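Local coordinates for envelope glycoprotein (Thogoto virus, PDB 5XEA) that probably binds the virus to a host-cell receptor and then merges the viral envelope with the host membrane, at residues 110-123 against 134-146. Sequence-based numbering, arbitrary orientation.
Sequences LDPAKHWAPRKELV and HMCNIDWRCGVTT
Glu121 and Arg141 run alongside each other in the same direction, their carboxylate and guanidinium planes 19° apart, nearly coplanar. Each Glu121 oxygen takes one guanidinium nitrogen on its syn lone pair: Glu121 OE1 receives Arg141 NE at 2.9 Å, and Glu121 OE2 receives Arg141 NH2 at 3.2 Å. OE1 also accepts from Leu122 N on its anti side; together these three bonds hold the carboxylate's rotation. Lys120 NZ meets Asp139 OD1 at 2.7 Å in a second salt bridge, coming from the syn side, and also donates to Trp140 O (2.9 Å) and Glu121 O. Bends at chi2 (90°) and chi4 (60°) curl the lysine back to these acceptors. The other oxygen, Asp139 OD2, takes Val123 N at 2.7 Å from above the carboxylate plane. Farther along, Pro112 CB packs 3.7 Å from Trp140 CH2, while Trp140 NE1 hydrogen-bonds to Asp93 O. A single antiparallel hydrogen-bonded bridge, Lys120 with Cys142, sets the register; Cys142 is disulfide-linked to Cys89, and Arg141 NH2 also hydrogen-bonds to Ser429 O on helix 421-437. Side-chain charges thus help fasten the 110-123 loop to strand 133-156, and Lys120 with the backbone N-H donors of Val123 and Trp140 would probably favour ionised Asp139.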
ATOM      1  N   LEU B 110      -0.434  43.475 -22.830  1.00 54.29           N
ATOM      2  CA  LEU B 110      -1.030  42.478 -23.714  1.00 51.62           C
ATOM      3  C   LEU B 110      -2.392  42.067 -23.176  1.00 48.03           C
ATOM      4  O   LEU B 110      -2.567  41.899 -21.968  1.00 53.43           O
ATOM      5  CB  LEU B 110      -0.136  41.242 -23.846  1.00 44.55           C
ATOM      6  CG  LEU B 110       1.313  41.487 -24.242  1.00 54.10           C
ATOM      7  CD1 LEU B 110       2.042  40.158 -24.384  1.00 43.14           C
ATOM      8  CD2 LEU B 110       1.363  42.315 -25.535  1.00 51.96           C
ATOM      9  N   ASP B 111      -3.358  41.921 -24.083  1.00 53.42           N
ATOM     10  CA  ASP B 111      -4.679  41.425 -23.723  1.00 49.39           C
ATOM     11  C   ASP B 111      -4.656  39.907 -23.852  1.00 54.32           C
ATOM     12  O   ASP B 111      -4.541  39.391 -24.978  1.00 55.23           O
ATOM     13  CB  ASP B 111      -5.752  42.035 -24.618  1.00 54.98           C
ATOM     14  CG  ASP B 111      -7.125  41.399 -24.424  1.00 63.17           C
ATOM     15  OD1 ASP B 111      -7.326  40.624 -23.458  1.00 56.76           O
ATOM     16  OD2 ASP B 111      -8.021  41.674 -25.252  1.00 67.35           O
ATOM     17  N   PRO B 112      -4.772  39.159 -22.756  1.00 52.41           N
ATOM     18  CA  PRO B 112      -4.610  37.703 -22.815  1.00 41.94           C
ATOM     19  C   PRO B 112      -5.878  36.934 -23.143  1.00 50.59           C
ATOM     20  O   PRO B 112      -5.842  35.701 -23.116  1.00 60.43           O
ATOM     21  CB  PRO B 112      -4.134  37.379 -21.394  1.00 44.84           C
ATOM     22  CG  PRO B 112      -4.838  38.394 -20.536  1.00 48.14           C
ATOM     23  CD  PRO B 112      -4.930  39.651 -21.377  1.00 44.74           C
ATOM     24  N   ALA B 113      -6.985  37.605 -23.460  1.00 52.74           N
ATOM     25  CA  ALA B 113      -8.266  36.931 -23.669  1.00 55.83           C
ATOM     26  C   ALA B 113      -8.909  37.410 -24.984  1.00 63.48           C
ATOM     27  O   ALA B 113      -9.956  38.058 -24.992  1.00 66.48           O
ATOM     28  CB  ALA B 113      -9.189  37.178 -22.469  1.00 50.06           C
ATOM     29  N   LYS B 114      -8.288  37.071 -26.120  1.00 52.42           N
ATOM     30  CA  LYS B 114      -8.813  37.423 -27.440  1.00 56.29           C
ATOM     31  C   LYS B 114      -9.193  36.226 -28.295  1.00 59.73           C
ATOM     32  O   LYS B 114     -10.110  36.339 -29.109  1.00 66.08           O
ATOM     33  CB  LYS B 114      -7.799  38.272 -28.227  1.00 51.42           C
ATOM     34  CG  LYS B 114      -7.475  39.604 -27.559  1.00 59.34           C
ATOM     35  CD  LYS B 114      -6.571  40.480 -28.409  1.00 63.78           C
ATOM     36  CE  LYS B 114      -7.367  41.367 -29.353  1.00 63.74           C
ATOM     37  NZ  LYS B 114      -6.471  42.333 -30.046  1.00 61.73           N
ATOM     38  N   HIS B 115      -8.527  35.088 -28.134  1.00 50.11           N
ATOM     39  CA  HIS B 115      -8.838  33.879 -28.883  1.00 50.85           C
ATOM     40  C   HIS B 115      -9.229  32.771 -27.911  1.00 56.28           C
ATOM     41  O   HIS B 115      -9.006  32.876 -26.700  1.00 51.23           O
ATOM     42  CB  HIS B 115      -7.648  33.479 -29.750  1.00 54.03           C
ATOM     43  CG  HIS B 115      -7.163  34.598 -30.621  1.00 57.08           C
ATOM     44  ND1 HIS B 115      -7.760  34.909 -31.823  1.00 65.67           N
ATOM     45  CD2 HIS B 115      -6.182  35.515 -30.431  1.00 63.31           C
ATOM     46  CE1 HIS B 115      -7.139  35.946 -32.354  1.00 65.45           C
ATOM     47  NE2 HIS B 115      -6.182  36.334 -31.531  1.00 66.20           N
ATOM     48  N   TRP B 116      -9.858  31.721 -28.451  1.00 51.04           N
ATOM     49  CA  TRP B 116     -10.333  30.586 -27.672  1.00 51.87           C
ATOM     50  C   TRP B 116      -9.992  29.282 -28.378  1.00 50.89           C
ATOM     51  O   TRP B 116      -9.998  29.194 -29.609  1.00 59.48           O
ATOM     52  CB  TRP B 116     -11.858  30.649 -27.432  1.00 54.38           C
ATOM     53  CG  TRP B 116     -12.266  31.777 -26.547  1.00 64.47           C
ATOM     54  CD1 TRP B 116     -12.559  33.052 -26.930  1.00 61.57           C
ATOM     55  CD2 TRP B 116     -12.406  31.743 -25.119  1.00 56.20           C
ATOM     56  NE1 TRP B 116     -12.876  33.816 -25.830  1.00 65.48           N
ATOM     57  CE2 TRP B 116     -12.789  33.036 -24.706  1.00 59.69           C
ATOM     58  CE3 TRP B 116     -12.237  30.748 -24.152  1.00 53.41           C
ATOM     59  CZ2 TRP B 116     -13.014  33.360 -23.368  1.00 53.67           C
ATOM     60  CZ3 TRP B 116     -12.460  31.071 -22.823  1.00 55.40           C
ATOM     61  CH2 TRP B 116     -12.844  32.365 -22.444  1.00 56.32           C
ATOM     62  N   ALA B 117      -9.715  28.266 -27.574  1.00 56.35           N
ATOM     63  CA  ALA B 117      -9.394  26.932 -28.059  1.00 54.03           C
ATOM     64  C   ALA B 117      -9.545  25.962 -26.889  1.00 46.33           C
ATOM     65  O   ALA B 117      -9.513  26.388 -25.731  1.00 51.97           O
ATOM     66  CB  ALA B 117      -7.970  26.877 -28.650  1.00 51.33           C
ATOM     67  N   PRO B 118      -9.730  24.665 -27.164  1.00 53.82           N
ATOM     68  CA  PRO B 118      -9.743  23.703 -26.048  1.00 49.63           C
ATOM     69  C   PRO B 118      -8.415  23.668 -25.315  1.00 57.09           C
ATOM     70  O   PRO B 118      -8.384  23.454 -24.097  1.00 50.34           O
ATOM     71  CB  PRO B 118     -10.040  22.358 -26.729  1.00 59.56           C
ATOM     72  CG  PRO B 118     -10.302  22.674 -28.194  1.00 55.97           C
ATOM     73  CD  PRO B 118      -9.717  23.993 -28.479  1.00 50.26           C
ATOM     74  N   ARG B 119      -7.317  23.876 -26.040  1.00 45.46           N
ATOM     75  CA  ARG B 119      -5.959  23.900 -25.519  1.00 40.80           C
ATOM     76  C   ARG B 119      -5.082  24.607 -26.545  1.00 45.05           C
ATOM     77  O   ARG B 119      -5.403  24.660 -27.734  1.00 45.86           O
ATOM     78  CB  ARG B 119      -5.428  22.494 -25.241  1.00 45.28           C
ATOM     79  CG  ARG B 119      -5.362  21.583 -26.461  1.00 57.78           C
ATOM     80  CD  ARG B 119      -5.247  20.127 -26.035  1.00 72.49           C
ATOM     81  NE  ARG B 119      -6.288  19.753 -25.072  1.00 79.94           N
ATOM     82  CZ  ARG B 119      -7.546  19.475 -25.404  1.00 91.03           C
ATOM     83  NH1 ARG B 119      -7.920  19.544 -26.677  1.00 93.90           N
ATOM     84  NH2 ARG B 119      -8.433  19.133 -24.471  1.00 87.23           N
ATOM     85  N   LYS B 120      -3.954  25.126 -26.075  1.00 45.37           N
ATOM     86  CA  LYS B 120      -3.041  25.843 -26.958  1.00 40.98           C
ATOM     87  C   LYS B 120      -1.625  25.692 -26.427  1.00 37.64           C
ATOM     88  O   LYS B 120      -1.382  25.913 -25.241  1.00 35.75           O
ATOM     89  CB  LYS B 120      -3.441  27.319 -27.047  1.00 45.86           C
ATOM     90  CG  LYS B 120      -2.449  28.251 -27.710  1.00 50.81           C
ATOM     91  CD  LYS B 120      -2.700  28.360 -29.194  1.00 48.55           C
ATOM     92  CE  LYS B 120      -1.838  29.448 -29.830  1.00 52.22           C
ATOM     93  NZ  LYS B 120      -0.386  29.176 -29.636  1.00 47.38           N
ATOM     94  N   GLU B 121      -0.695  25.319 -27.299  1.00 36.48           N
ATOM     95  CA  GLU B 121       0.720  25.276 -26.952  1.00 38.66           C
ATOM     96  C   GLU B 121       1.473  26.340 -27.751  1.00 38.28           C
ATOM     97  O   GLU B 121       1.126  26.638 -28.898  1.00 34.25           O
ATOM     98  CB  GLU B 121       1.320  23.895 -27.219  1.00 37.29           C
ATOM     99  CG  GLU B 121       2.741  23.731 -26.666  1.00 41.40           C
ATOM    100  CD  GLU B 121       2.829  24.017 -25.155  1.00 47.30           C
ATOM    101  OE1 GLU B 121       3.263  25.126 -24.784  1.00 39.12           O
ATOM    102  OE2 GLU B 121       2.467  23.138 -24.334  1.00 46.92           O
ATOM    103  N   LEU B 122       2.489  26.921 -27.131  1.00 38.05           N
ATOM    104  CA  LEU B 122       3.236  28.001 -27.756  1.00 42.14           C
ATOM    105  C   LEU B 122       4.413  27.429 -28.533  1.00 37.75           C
ATOM    106  O   LEU B 122       4.812  26.289 -28.331  1.00 34.11           O
ATOM    107  CB  LEU B 122       3.722  29.013 -26.711  1.00 39.09           C
ATOM    108  CG  LEU B 122       4.671  28.624 -25.572  1.00 34.09           C
ATOM    109  CD1 LEU B 122       6.132  28.496 -25.985  1.00 35.75           C
ATOM    110  CD2 LEU B 122       4.527  29.669 -24.457  1.00 35.56           C
ATOM    111  N   VAL B 123       4.937  28.230 -29.454  1.00 32.49           N
ATOM    112  CA  VAL B 123       6.172  27.953 -30.177  1.00 36.84           C
ATOM    113  C   VAL B 123       7.199  28.945 -29.663  1.00 36.93           C
ATOM    114  O   VAL B 123       6.894  30.131 -29.519  1.00 37.82           O
ATOM    115  CB  VAL B 123       5.993  28.107 -31.700  1.00 45.09           C
ATOM    116  CG1 VAL B 123       7.290  27.760 -32.433  1.00 41.42           C
ATOM    117  CG2 VAL B 123       4.866  27.226 -32.206  1.00 45.32           C
ATOM    118  N   HIS B 134      13.673  46.215 -35.549  1.00 34.44           N
ATOM    119  CA  HIS B 134      13.231  45.403 -34.429  1.00 33.32           C
ATOM    120  C   HIS B 134      12.372  44.248 -34.930  1.00 40.03           C
ATOM    121  O   HIS B 134      11.717  44.342 -35.977  1.00 39.37           O
ATOM    122  CB  HIS B 134      12.425  46.235 -33.447  1.00 37.89           C
ATOM    123  CG  HIS B 134      13.200  47.350 -32.833  1.00 37.97           C
ATOM    124  ND1 HIS B 134      13.742  47.269 -31.573  1.00 43.85           N
ATOM    125  CD2 HIS B 134      13.535  48.571 -33.312  1.00 35.25           C
ATOM    126  CE1 HIS B 134      14.376  48.394 -31.295  1.00 40.31           C
ATOM    127  NE2 HIS B 134      14.260  49.202 -32.330  1.00 47.89           N
ATOM    128  N   MET B 135      12.368  43.153 -34.172  1.00 37.57           N
ATOM    129  CA  MET B 135      11.529  42.032 -34.555  1.00 32.94           C
ATOM    130  C   MET B 135      10.857  41.463 -33.313  1.00 37.55           C
ATOM    131  O   MET B 135      11.477  41.347 -32.256  1.00 34.08           O
ATOM    132  CB  MET B 135      12.333  40.968 -35.306  1.00 39.49           C
ATOM    133  CG  MET B 135      11.433  39.926 -35.982  1.00 39.76           C
ATOM    134  SD  MET B 135      12.303  38.861 -37.129  1.00 46.86           S
ATOM    135  CE  MET B 135      12.395  39.950 -38.552  1.00 38.24           C
ATOM    136  N   CYS B 136       9.572  41.152 -33.454  1.00 34.80           N
ATOM    137  CA  CYS B 136       8.688  40.788 -32.359  1.00 41.62           C
ATOM    138  C   CYS B 136       8.128  39.394 -32.621  1.00 35.77           C
ATOM    139  O   CYS B 136       7.635  39.108 -33.718  1.00 37.92           O
ATOM    140  CB  CYS B 136       7.552  41.816 -32.220  1.00 41.82           C
ATOM    141  SG  CYS B 136       6.224  41.420 -31.044  1.00 51.32           S
ATOM    142  N   ASN B 137       8.240  38.520 -31.631  1.00 37.87           N
ATOM    143  CA  ASN B 137       7.554  37.233 -31.684  1.00 38.90           C
ATOM    144  C   ASN B 137       6.763  37.073 -30.403  1.00 34.90           C
ATOM    145  O   ASN B 137       7.315  37.231 -29.307  1.00 36.73           O
ATOM    146  CB  ASN B 137       8.535  36.067 -31.869  1.00 37.78           C
ATOM    147  CG  ASN B 137       8.838  35.786 -33.330  1.00 45.81           C
ATOM    148  OD1 ASN B 137       8.010  35.218 -34.045  1.00 40.63           O
ATOM    149  ND2 ASN B 137      10.030  36.180 -33.781  1.00 42.03           N
ATOM    150  N   ILE B 138       5.466  36.796 -30.542  1.00 37.45           N
ATOM    151  CA  ILE B 138       4.606  36.479 -29.413  1.00 36.38           C
ATOM    152  C   ILE B 138       3.839  35.198 -29.714  1.00 35.26           C
ATOM    153  O   ILE B 138       3.246  35.062 -30.792  1.00 37.18           O
ATOM    154  CB  ILE B 138       3.607  37.608 -29.109  1.00 38.98           C
ATOM    155  CG1 ILE B 138       4.307  38.957 -28.969  1.00 39.77           C
ATOM    156  CG2 ILE B 138       2.764  37.267 -27.856  1.00 33.56           C
ATOM    157  CD1 ILE B 138       3.332  40.063 -28.664  1.00 47.90           C
ATOM    158  N   ASP B 139       3.800  34.281 -28.738  1.00 37.36           N
ATOM    159  CA  ASP B 139       2.910  33.127 -28.829  1.00 34.13           C
ATOM    160  C   ASP B 139       2.415  32.786 -27.433  1.00 35.83           C
ATOM    161  O   ASP B 139       2.940  33.262 -26.419  1.00 35.09           O
ATOM    162  CB  ASP B 139       3.591  31.925 -29.506  1.00 37.70           C
ATOM    163  CG  ASP B 139       2.584  30.904 -30.060  1.00 47.78           C
ATOM    164  OD1 ASP B 139       1.350  31.155 -29.976  1.00 39.96           O
ATOM    165  OD2 ASP B 139       3.034  29.848 -30.560  1.00 42.72           O
ATOM    166  N   TRP B 140       1.363  31.976 -27.386  1.00 32.90           N
ATOM    167  CA  TRP B 140       0.646  31.735 -26.143  1.00 32.82           C
ATOM    168  C   TRP B 140       0.500  30.245 -25.898  1.00 33.79           C
ATOM    169  O   TRP B 140       0.447  29.450 -26.836  1.00 36.28           O
ATOM    170  CB  TRP B 140      -0.756  32.390 -26.174  1.00 33.77           C
ATOM    171  CG  TRP B 140      -0.695  33.876 -26.190  1.00 34.13           C
ATOM    172  CD1 TRP B 140      -0.447  34.678 -27.276  1.00 34.51           C
ATOM    173  CD2 TRP B 140      -0.829  34.748 -25.065  1.00 39.94           C
ATOM    174  NE1 TRP B 140      -0.446  35.996 -26.895  1.00 36.44           N
ATOM    175  CE2 TRP B 140      -0.657  36.072 -25.544  1.00 39.60           C
ATOM    176  CE3 TRP B 140      -1.085  34.546 -23.698  1.00 33.95           C
ATOM    177  CZ2 TRP B 140      -0.738  37.186 -24.706  1.00 36.93           C
ATOM    178  CZ3 TRP B 140      -1.158  35.644 -22.865  1.00 34.22           C
ATOM    179  CH2 TRP B 140      -0.991  36.959 -23.378  1.00 36.05           C
ATOM    180  N   ARG B 141       0.405  29.882 -24.619  1.00 32.06           N
ATOM    181  CA  ARG B 141      -0.082  28.567 -24.219  1.00 31.90           C
ATOM    182  C   ARG B 141      -1.188  28.766 -23.194  1.00 35.23           C
ATOM    183  O   ARG B 141      -1.174  29.727 -22.417  1.00 35.40           O
ATOM    184  CB  ARG B 141       1.015  27.666 -23.627  1.00 31.39           C
ATOM    185  CG  ARG B 141       1.490  28.092 -22.236  1.00 35.01           C
ATOM    186  CD  ARG B 141       2.844  27.475 -21.881  1.00 32.23           C
ATOM    187  NE  ARG B 141       2.794  26.015 -22.027  1.00 36.07           N
ATOM    188  CZ  ARG B 141       2.672  25.156 -21.017  1.00 40.13           C
ATOM    189  NH1 ARG B 141       2.589  25.588 -19.768  1.00 31.49           N
ATOM    190  NH2 ARG B 141       2.636  23.853 -21.256  1.00 30.98           N
ATOM    191  N   CYS B 142      -2.152  27.856 -23.209  1.00 34.60           N
ATOM    192  CA  CYS B 142      -3.171  27.865 -22.168  1.00 36.77           C
ATOM    193  C   CYS B 142      -3.804  26.487 -22.096  1.00 39.12           C
ATOM    194  O   CYS B 142      -3.712  25.689 -23.034  1.00 37.04           O
ATOM    195  CB  CYS B 142      -4.224  28.948 -22.423  1.00 38.83           C
ATOM    196  SG  CYS B 142      -5.134  28.734 -23.966  1.00 50.78           S
ATOM    197  N   GLY B 143      -4.442  26.213 -20.973  1.00 35.76           N
ATOM    198  CA  GLY B 143      -5.081  24.924 -20.792  1.00 35.46           C
ATOM    199  C   GLY B 143      -5.939  24.953 -19.550  1.00 38.04           C
ATOM    200  O   GLY B 143      -5.766  25.807 -18.671  1.00 37.35           O
ATOM    201  N   VAL B 144      -6.874  24.006 -19.483  1.00 35.90           N
ATOM    202  CA  VAL B 144      -7.816  23.961 -18.369  1.00 38.31           C
ATOM    203  C   VAL B 144      -8.183  22.508 -18.107  1.00 44.03           C
ATOM    204  O   VAL B 144      -8.264  21.695 -19.035  1.00 48.29           O
ATOM    205  CB  VAL B 144      -9.066  24.819 -18.648  1.00 36.60           C
ATOM    206  CG1 VAL B 144      -9.841  24.276 -19.851  1.00 44.47           C
ATOM    207  CG2 VAL B 144      -9.979  24.897 -17.407  1.00 39.96           C
ATOM    208  N   THR B 145      -8.380  22.179 -16.832  1.00 44.44           N
ATOM    209  CA  THR B 145      -8.956  20.904 -16.443  1.00 41.76           C
ATOM    210  C   THR B 145     -10.030  21.146 -15.394  1.00 44.33           C
ATOM    211  O   THR B 145      -9.948  22.084 -14.593  1.00 40.68           O
ATOM    212  CB  THR B 145      -7.895  19.915 -15.895  1.00 49.88           C
ATOM    213  OG1 THR B 145      -8.426  18.584 -15.898  1.00 53.36           O
ATOM    214  CG2 THR B 145      -7.497  20.262 -14.459  1.00 49.38           C
ATOM    215  N   THR B 146     -11.046  20.292 -15.414  1.00 43.14           N
ATOM    216  CA  THR B 146     -12.042  20.211 -14.348  1.00 53.44           C
ATOM    217  C   THR B 146     -12.072  18.757 -13.912  1.00 52.48           C
ATOM    218  O   THR B 146     -12.434  17.879 -14.702  1.00 45.96           O
ATOM    219  CB  THR B 146     -13.428  20.666 -14.808  1.00 56.89           C
ATOM    220  OG1 THR B 146     -13.837  19.880 -15.938  1.00 63.85           O
ATOM    221  CG2 THR B 146     -13.420  22.144 -15.181  1.00 52.99           C
TER
HETATM  222  O   HOH W   1      -6.634  22.064 -21.953  1.00 52.34           O